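Local atomic coordinates of leucyl-tRNA synthetase (Giardia intestinalis, PDB entry 3PZ6), a protein that probably charges tRNA(Leu) with leucine at the expense of ATP, and is represented here by its CP1 domain, which carries the editing activity. Residues V187-P192 against L226-I231. The protein carries 2 engineered substitutions. Numbering follows the deposited sequence.
Sequences VPSDAP and LPIIEI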
loop_
_atom_site.group_PDB
_atom_site.type_symbol
_atom_site.label_atom_id
_atom_site.label_comp_id
_atom_site.label_asym_id
_atom_site.label_seq_id
_atom_site.Cartn_x
_atom_site.Cartn_y
_atom_site.Cartn_z
ATOM N N VAL A 187 4.238 4.615 -4.661
ATOM C CA VAL A 187 3.899 5.255 -5.922
ATOM C C VAL A 187 5.196 5.698 -6.613
ATOM O O VAL A 187 5.574 6.863 -6.541
ATOM C CB VAL A 187 2.936 6.447 -5.704
ATOM C CG1 VAL A 187 2.422 6.986 -7.041
ATOM C CG2 VAL A 187 1.770 6.035 -4.817
ATOM N N PRO A 188 5.892 4.752 -7.278
ATOM C CA PRO A 188 7.220 4.982 -7.851
ATOM C C PRO A 188 7.277 6.094 -8.886
ATOM O O PRO A 188 8.328 6.695 -9.065
ATOM C CB PRO A 188 7.552 3.650 -8.523
ATOM C CG PRO A 188 6.723 2.667 -7.849
ATOM C CD PRO A 188 5.464 3.356 -7.461
ATOM N N SER A 189 6.171 6.368 -9.566
ATOM C CA SER A 189 6.161 7.423 -10.581
ATOM C C SER A 189 6.323 8.810 -9.971
ATOM O O SER A 189 6.797 9.731 -10.636
ATOM C CB SER A 189 4.884 7.371 -11.412
ATOM O OG SER A 189 3.735 7.574 -10.609
ATOM N N ASP A 190 5.937 8.963 -8.708
ATOM C CA ASP A 190 5.934 10.287 -8.094
ATOM C C ASP A 190 6.539 10.408 -6.691
ATOM O O ASP A 190 6.476 11.468 -6.074
ATOM C CB ASP A 190 4.528 10.889 -8.151
ATOM C CG ASP A 190 4.141 11.310 -9.562
ATOM O OD1 ASP A 190 4.314 12.504 -9.892
ATOM O OD2 ASP A 190 3.684 10.447 -10.344
ATOM N N ALA A 191 7.156 9.333 -6.217
ATOM C CA ALA A 191 7.929 9.359 -4.986
ATOM C C ALA A 191 9.283 8.701 -5.234
ATOM O O ALA A 191 9.359 7.481 -5.377
ATOM C CB ALA A 191 7.184 8.650 -3.883
ATOM N N PRO A 192 10.362 9.513 -5.284
ATOM C CA PRO A 192 11.734 9.086 -5.605
ATOM C C PRO A 192 12.227 7.935 -4.732
ATOM O O PRO A 192 12.820 6.988 -5.250
ATOM C CB PRO A 192 12.568 10.337 -5.314
ATOM C CG PRO A 192 11.604 11.462 -5.352
ATOM C CD PRO A 192 10.323 10.920 -4.845
ATOM N N LEU A 226 3.183 4.249 -12.939
ATOM C CA LEU A 226 2.097 4.751 -13.770
ATOM C C LEU A 226 2.159 6.265 -13.981
ATOM O O LEU A 226 2.447 6.998 -13.037
ATOM C CB LEU A 226 0.756 4.370 -13.137
ATOM C CG LEU A 226 0.043 3.070 -13.541
ATOM C CD1 LEU A 226 0.925 2.052 -14.259
ATOM C CD2 LEU A 226 -0.631 2.453 -12.325
ATOM N N PRO A 227 1.873 6.737 -15.216
ATOM C CA PRO A 227 1.812 8.165 -15.558
ATOM C C PRO A 227 0.572 8.871 -14.987
ATOM O O PRO A 227 -0.324 9.276 -15.741
ATOM C CB PRO A 227 1.743 8.141 -17.084
ATOM C CG PRO A 227 1.105 6.846 -17.401
ATOM C CD PRO A 227 1.663 5.892 -16.405
ATOM N N ILE A 228 0.522 9.019 -13.666
ATOM C CA ILE A 228 -0.685 9.529 -13.004
ATOM C C ILE A 228 -0.741 11.055 -12.998
ATOM O O ILE A 228 -1.815 11.648 -13.091
ATOM C CB ILE A 228 -0.866 8.965 -11.562
ATOM C CG1 ILE A 228 0.366 9.233 -10.695
ATOM C CG2 ILE A 228 -1.129 7.476 -11.612
ATOM C CD1 ILE A 228 0.078 9.239 -9.206
ATOM N N ILE A 229 0.421 11.680 -12.914
ATOM C CA ILE A 229 0.507 13.122 -12.815
ATOM C C ILE A 229 1.524 13.654 -13.815
ATOM O O ILE A 229 2.648 13.148 -13.893
ATOM C CB ILE A 229 0.877 13.560 -11.365
ATOM C CG1 ILE A 229 -0.277 13.228 -10.406
ATOM C CG2 ILE A 229 1.213 15.054 -11.311
ATOM C CD1 ILE A 229 0.073 13.273 -8.929
ATOM N N GLU A 230 1.112 14.653 -14.591
ATOM C CA GLU A 230 2.017 15.366 -15.469
ATOM C C GLU A 230 2.443 16.680 -14.834
ATOM O O GLU A 230 1.618 17.542 -14.523
ATOM C CB GLU A 230 1.379 15.637 -16.837
ATOM C CG GLU A 230 2.293 16.433 -17.778
ATOM C CD GLU A 230 1.655 16.777 -19.111
ATOM O OE1 GLU A 230 0.533 16.300 -19.403
ATOM O OE2 GLU A 230 2.286 17.532 -19.885
ATOM N N ILE A 231 3.744 16.822 -14.646
ATOM C CA ILE A 231 4.314 18.090 -14.244
ATOM C C ILE A 231 4.895 18.780 -15.481
ATOM O O ILE A 231 5.872 18.295 -16.060
ATOM C CB ILE A 231 5.376 17.910 -13.150
ATOM C CG1 ILE A 231 4.761 17.202 -11.936
ATOM C CG2 ILE A 231 5.954 19.257 -12.755
ATOM C CD1 ILE A 231 5.768 16.636 -10.947
HETATM O O HOH W 1 3.160 4.763 -10.116
#
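Ile228 runs its side chain past that of Asp190 in the opposite direction, and its CG1 lies 3.6 Å from Asp190 OD2. The chi1 of Ile228, 55°, sets CG1 between the backbone N and the carbonyl carbon, and from there the chain carries on to CD1, which meets Val187 CG1 at 3.9 Å; these two apolar side chains cross at about a right angle. The other carboxylate oxygen, Asp190 OD1, comes beside Ile229 CB. This is the tightly packed part of the contact, where the aliphatic flanks of two consecutive isoleucines border a buried carboxylate.

Ser189 OG sits between two acceptors, 2.9 Å from Asp190 OD2 and 2.8 Å from Leu226 O. Leu226 O also accepts a hydrogen bond from Ile228 N (2.9 Å), closing an inverse gamma turn centred on Pro227. The facing segment is the turn between strand 183-186 and helix 192-202, in which Val187 O accepts hydrogen bonds from Asp190 N and, weakly, from Ala191 N; Ala191 occupies the N-cap position of helix 192-202. The VPSDAP turn is consistent with the editing-site motif of archaeal and eukaryotic leucyl-tRNA synthetases, within the CP1 domain. Val187 N is hydrogen-bonded to Asp194 OD2 in that helix, and Ser189 makes a backbone hydrogen bond with Ala239. Residues 229-230 pair antiparallel with strand 273-274, so the contact joins the loop to this small two-stranded sheet.

Packing is looser at the Leu226 end, where the leucine and Pro227 are partly exposed and a water mediates part of the contact. Water 1 donates to Ser189 OG at 2.9 Å and accepts from Leu226 N at the same length, while the Leu226 side chain makes no close contact with residues 187-192 and touches Tyr164 instead.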